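Long-range contact in PHD finger protein 14 (Danio rerio, PDB 7D86), which binds the tail of histone H3, preferentially unmodified, through zinc fingers in its N-terminal region and represses PDGFRA expression: residues 11-25 with 31-43. Sequence-based numbering, arbitrary orientation.
Sequences ICCVCLGDNSEDADE and NCGVTVHEGCYGV. With ZN (zinc ion), chain E; ZN (zinc ion), chain F.
Cys12 begins the zinc knuckle of the first PHD finger: its SG binds the zinc ion at 2.3 Å and accepts a nearly straight hydrogen bond from the N-H of His37 (174°), while Val14 N also donates to it. Next, the N-H of Cys13 gives a hydrogen bond to Thr35 O at 2.8 Å, and the branched chain of Val14 packs side by side with Val36, CG2 to CG2 at 3.7 Å, and against CB of the zinc ligand Cys40. Cys15 completes the CxxC pair, and His37 ND1 and Cys40 SG from 31-43 close the site of three cysteines and one histidine. Beyond the knuckle, Asn19 O takes the N-H of His37 NE2 at 2.9 Å, within the ring plane; with ND1 on zinc, both ring nitrogens are engaged and the imidazole cannot readily turn. Asp24, its CG anti to the backbone N (chi1 -165°), swings its carboxylate to the start of the short helix 38-41, where OD1 accepts a hydrogen bond from Gly39 N at 2.8 Å from above the carboxylate plane; a side chain at Gly39 would run into this carboxylate. Without it, as with an alanine in its place, Gly39 N would probably lose that acceptor and His37 CB its contact with OD1. Glu25 and Glu38 exchange two hydrogen bonds, Glu38 N to Glu25 O (2.9 Å) and Glu25 N to Glu38 OE1. Ile11 and Cys13 rest on helix 191-204, Val14 packs against helix 96-101, and strand 35-37 pairs antiparallel with strand 26-28.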
loop_
_atom_site.group_PDB
_atom_site.type_symbol
_atom_site.label_atom_id
_atom_site.label_comp_id
_atom_site.label_asym_id
_atom_site.label_seq_id
_atom_site.Cartn_x
_atom_site.Cartn_y
_atom_site.Cartn_z
ATOM N N ILE A 11 -1.317 -3.003 -14.203
ATOM C CA ILE A 11 -0.650 -3.325 -12.945
ATOM C C ILE A 11 -1.541 -2.908 -11.788
ATOM O O ILE A 11 -2.069 -1.792 -11.776
ATOM C CB ILE A 11 0.721 -2.637 -12.838
ATOM C CG1 ILE A 11 1.592 -3.034 -14.028
ATOM C CG2 ILE A 11 1.401 -2.985 -11.492
ATOM C CD1 ILE A 11 2.929 -2.348 -14.071
ATOM N N CYS A 12 -1.677 -3.795 -10.802
ATOM C CA CYS A 12 -2.366 -3.478 -9.557
ATOM C C CYS A 12 -1.478 -2.587 -8.698
ATOM O O CYS A 12 -0.342 -2.954 -8.387
ATOM C CB CYS A 12 -2.715 -4.756 -8.799
ATOM S SG CYS A 12 -3.442 -4.402 -7.189
ATOM N N CYS A 13 -1.994 -1.426 -8.302
ATOM C CA CYS A 13 -1.206 -0.485 -7.516
ATOM C C CYS A 13 -1.099 -0.887 -6.047
ATOM O O CYS A 13 -0.434 -0.192 -5.273
ATOM C CB CYS A 13 -1.806 0.914 -7.624
ATOM S SG CYS A 13 -3.314 1.088 -6.674
ATOM N N VAL A 14 -1.713 -1.987 -5.638
ATOM C CA VAL A 14 -1.609 -2.469 -4.264
ATOM C C VAL A 14 -0.516 -3.520 -4.127
ATOM O O VAL A 14 0.398 -3.370 -3.318
ATOM C CB VAL A 14 -2.970 -3.013 -3.780
ATOM C CG1 VAL A 14 -2.819 -3.698 -2.402
ATOM C CG2 VAL A 14 -3.997 -1.876 -3.723
ATOM N N CYS A 15 -0.580 -4.582 -4.931
ATOM C CA CYS A 15 0.387 -5.670 -4.855
ATOM C C CYS A 15 1.461 -5.613 -5.934
ATOM O O CYS A 15 2.387 -6.426 -5.891
ATOM C CB CYS A 15 -0.337 -7.019 -4.938
ATOM S SG CYS A 15 -1.116 -7.334 -6.549
ATOM N N LEU A 16 1.357 -4.691 -6.897
ATOM C CA LEU A 16 2.260 -4.542 -8.044
ATOM C C LEU A 16 2.259 -5.749 -8.978
ATOM O O LEU A 16 3.092 -5.818 -9.890
ATOM C CB LEU A 16 3.701 -4.229 -7.609
ATOM C CG LEU A 16 3.867 -2.947 -6.780
ATOM C CD1 LEU A 16 5.332 -2.685 -6.465
ATOM C CD2 LEU A 16 3.222 -1.721 -7.459
ATOM N N GLY A 17 1.343 -6.697 -8.797
ATOM C CA GLY A 17 1.180 -7.769 -9.753
ATOM C C GLY A 17 0.473 -7.296 -11.010
ATOM O O GLY A 17 -0.093 -6.204 -11.067
ATOM N N ASP A 18 0.497 -8.147 -12.042
ATOM C CA ASP A 18 -0.086 -7.782 -13.327
ATOM C C ASP A 18 -1.046 -8.827 -13.885
ATOM O O ASP A 18 -1.503 -8.679 -15.026
ATOM C CB ASP A 18 1.021 -7.500 -14.352
ATOM C CG ASP A 18 1.987 -8.670 -14.527
ATOM O OD1 ASP A 18 1.541 -9.801 -14.817
ATOM O OD2 ASP A 18 3.208 -8.449 -14.398
ATOM N N ASN A 19 -1.368 -9.870 -13.127
ATOM C CA ASN A 19 -2.221 -10.935 -13.637
ATOM C C ASN A 19 -3.684 -10.520 -13.515
ATOM O O ASN A 19 -4.181 -10.286 -12.408
ATOM C CB ASN A 19 -1.962 -12.236 -12.882
ATOM C CG ASN A 19 -2.345 -13.465 -13.687
ATOM O OD1 ASN A 19 -2.539 -13.391 -14.900
ATOM N ND2 ASN A 19 -2.446 -14.607 -13.013
ATOM N N SER A 20 -4.370 -10.421 -14.649
ATOM C CA SER A 20 -5.785 -10.057 -14.689
ATOM C C SER A 20 -6.585 -11.231 -15.249
ATOM O O SER A 20 -7.048 -11.219 -16.391
ATOM C CB SER A 20 -5.988 -8.783 -15.519
ATOM O OG SER A 20 -7.327 -8.325 -15.435
ATOM N N GLU A 21 -6.753 -12.258 -14.413
ATOM C CA GLU A 21 -7.425 -13.487 -14.820
ATOM C C GLU A 21 -8.940 -13.331 -14.799
ATOM O O GLU A 21 -9.458 -12.213 -14.861
ATOM C CB GLU A 21 -7.003 -14.645 -13.913
ATOM C CG GLU A 21 -5.529 -15.001 -14.011
ATOM C CD GLU A 21 -5.185 -15.728 -15.298
ATOM O OE1 GLU A 21 -5.979 -16.590 -15.728
ATOM O OE2 GLU A 21 -4.120 -15.436 -15.883
ATOM N N ASP A 22 -9.658 -14.452 -14.711
ATOM C CA ASP A 22 -11.115 -14.420 -14.769
ATOM C C ASP A 22 -11.721 -13.969 -13.446
ATOM O O ASP A 22 -12.530 -13.034 -13.410
ATOM C CB ASP A 22 -11.651 -15.801 -15.154
ATOM C CG ASP A 22 -11.018 -16.339 -16.422
ATOM O OD1 ASP A 22 -11.010 -15.616 -17.440
ATOM O OD2 ASP A 22 -10.520 -17.485 -16.397
ATOM N N ALA A 23 -11.340 -14.625 -12.348
ATOM C CA ALA A 23 -11.952 -14.334 -11.056
ATOM C C ALA A 23 -11.553 -12.952 -10.550
ATOM O O ALA A 23 -12.410 -12.157 -10.145
ATOM C CB ALA A 23 -11.571 -15.412 -10.041
ATOM N N ASP A 24 -10.259 -12.647 -10.566
ATOM C CA ASP A 24 -9.744 -11.383 -10.048
ATOM C C ASP A 24 -9.176 -10.577 -11.212
ATOM O O ASP A 24 -8.037 -10.793 -11.636
ATOM C CB ASP A 24 -8.690 -11.627 -8.974
ATOM C CG ASP A 24 -8.392 -10.385 -8.162
ATOM O OD1 ASP A 24 -8.981 -9.325 -8.460
ATOM O OD2 ASP A 24 -7.573 -10.470 -7.223
ATOM N N GLU A 25 -9.974 -9.643 -11.721
ATOM C CA GLU A 25 -9.539 -8.773 -12.801
ATOM C C GLU A 25 -8.955 -7.483 -12.239
ATOM O O GLU A 25 -9.282 -7.061 -11.128
ATOM C CB GLU A 25 -10.700 -8.453 -13.745
ATOM C CG GLU A 25 -11.201 -9.653 -14.532
ATOM C CD GLU A 25 -12.086 -9.261 -15.699
ATOM O OE1 GLU A 25 -12.877 -8.306 -15.554
ATOM O OE2 GLU A 25 -11.986 -9.908 -16.765
ATOM N N ASN A 31 -12.173 7.850 -13.405
ATOM C CA ASN A 31 -11.903 9.252 -13.118
ATOM C C ASN A 31 -10.408 9.544 -13.024
ATOM O O ASN A 31 -9.903 10.423 -13.728
ATOM C CB ASN A 31 -12.607 9.664 -11.822
ATOM C CG ASN A 31 -12.656 11.167 -11.643
ATOM O OD1 ASN A 31 -13.364 11.859 -12.365
ATOM N ND2 ASN A 31 -11.905 11.679 -10.673
ATOM N N CYS A 32 -9.685 8.821 -12.165
ATOM C CA CYS A 32 -8.274 9.100 -11.928
ATOM C C CYS A 32 -7.332 8.107 -12.602
ATOM O O CYS A 32 -6.120 8.344 -12.621
ATOM C CB CYS A 32 -7.984 9.132 -10.419
ATOM S SG CYS A 32 -8.109 7.533 -9.575
ATOM N N GLY A 33 -7.844 7.001 -13.135
ATOM C CA GLY A 33 -7.009 6.040 -13.828
ATOM C C GLY A 33 -6.289 5.034 -12.951
ATOM O O GLY A 33 -5.528 4.214 -13.479
ATOM N N VAL A 34 -6.495 5.060 -11.634
ATOM C CA VAL A 34 -5.804 4.105 -10.773
ATOM C C VAL A 34 -6.262 2.694 -11.118
ATOM O O VAL A 34 -7.412 2.472 -11.524
ATOM C CB VAL A 34 -6.043 4.441 -9.291
ATOM C CG1 VAL A 34 -7.459 4.059 -8.858
ATOM C CG2 VAL A 34 -4.997 3.757 -8.409
ATOM N N THR A 35 -5.356 1.731 -10.981
ATOM C CA THR A 35 -5.608 0.349 -11.363
ATOM C C THR A 35 -5.361 -0.561 -10.170
ATOM O O THR A 35 -4.388 -0.378 -9.435
ATOM C CB THR A 35 -4.712 -0.075 -12.532
ATOM O OG1 THR A 35 -3.351 0.246 -12.227
ATOM C CG2 THR A 35 -5.123 0.645 -13.812
ATOM N N VAL A 36 -6.241 -1.545 -9.986
ATOM C CA VAL A 36 -6.201 -2.387 -8.796
ATOM C C VAL A 36 -6.912 -3.693 -9.097
ATOM O O VAL A 36 -7.872 -3.736 -9.877
ATOM C CB VAL A 36 -6.828 -1.650 -7.583
ATOM C CG1 VAL A 36 -8.323 -1.399 -7.812
ATOM C CG2 VAL A 36 -6.593 -2.430 -6.291
ATOM N N HIS A 37 -6.408 -4.786 -8.506
ATOM C CA HIS A 37 -7.147 -6.037 -8.469
ATOM C C HIS A 37 -8.467 -5.828 -7.742
ATOM O O HIS A 37 -8.519 -5.156 -6.708
ATOM C CB HIS A 37 -6.350 -7.126 -7.733
ATOM C CG HIS A 37 -5.229 -7.730 -8.524
ATOM N ND1 HIS A 37 -3.922 -7.709 -8.087
ATOM C CD2 HIS A 37 -5.226 -8.420 -9.690
ATOM C CE1 HIS A 37 -3.156 -8.337 -8.963
ATOM N NE2 HIS A 37 -3.923 -8.777 -9.945
ATOM N N GLU A 38 -9.537 -6.410 -8.289
ATOM C CA GLU A 38 -10.780 -6.535 -7.536
ATOM C C GLU A 38 -10.515 -7.077 -6.135
ATOM O O GLU A 38 -10.976 -6.511 -5.136
ATOM C CB GLU A 38 -11.755 -7.453 -8.277
ATOM C CG GLU A 38 -12.345 -6.880 -9.547
ATOM C CD GLU A 38 -13.058 -7.938 -10.370
ATOM O OE1 GLU A 38 -12.639 -9.113 -10.319
ATOM O OE2 GLU A 38 -14.035 -7.598 -11.066
ATOM N N GLY A 39 -9.756 -8.173 -6.047
ATOM C CA GLY A 39 -9.472 -8.804 -4.771
ATOM C C GLY A 39 -8.572 -7.994 -3.864
ATOM O O GLY A 39 -8.547 -8.242 -2.657
ATOM N N CYS A 40 -7.843 -7.023 -4.409
ATOM C CA CYS A 40 -7.027 -6.147 -3.578
ATOM C C CYS A 40 -7.769 -4.902 -3.109
ATOM O O CYS A 40 -7.200 -4.117 -2.344
ATOM C CB CYS A 40 -5.754 -5.737 -4.327
ATOM S SG CYS A 40 -4.577 -7.086 -4.586
ATOM N N TYR A 41 -9.023 -4.705 -3.532
ATOM C CA TYR A 41 -9.782 -3.517 -3.166
ATOM C C TYR A 41 -11.122 -3.833 -2.516
ATOM O O TYR A 41 -11.901 -2.908 -2.250
ATOM C CB TYR A 41 -10.018 -2.635 -4.402
ATOM C CG TYR A 41 -10.295 -1.177 -4.095
ATOM C CD1 TYR A 41 -9.399 -0.429 -3.347
ATOM C CD2 TYR A 41 -11.436 -0.539 -4.586
ATOM C CE1 TYR A 41 -9.628 0.897 -3.071
ATOM C CE2 TYR A 41 -11.682 0.795 -4.311
ATOM C CZ TYR A 41 -10.773 1.511 -3.558
ATOM O OH TYR A 41 -11.000 2.838 -3.288
ATOM N N GLY A 42 -11.418 -5.102 -2.251
ATOM C CA GLY A 42 -12.710 -5.481 -1.719
ATOM C C GLY A 42 -13.804 -5.637 -2.749
ATOM O O GLY A 42 -14.966 -5.810 -2.368
ATOM N N VAL A 43 -13.474 -5.574 -4.037
ATOM C CA VAL A 43 -14.460 -5.732 -5.098
ATOM C C VAL A 43 -14.424 -7.156 -5.638
ATOM O O VAL A 43 -15.276 -7.981 -5.304
ATOM C CB VAL A 43 -14.228 -4.710 -6.232
ATOM C CG1 VAL A 43 -15.250 -4.896 -7.346
ATOM C CG2 VAL A 43 -14.277 -3.290 -5.686
HETATM ZN ZN ZN E . -3.293 -6.615 -6.461
HETATM ZN ZN ZN F . -10.233 7.351 -8.774
#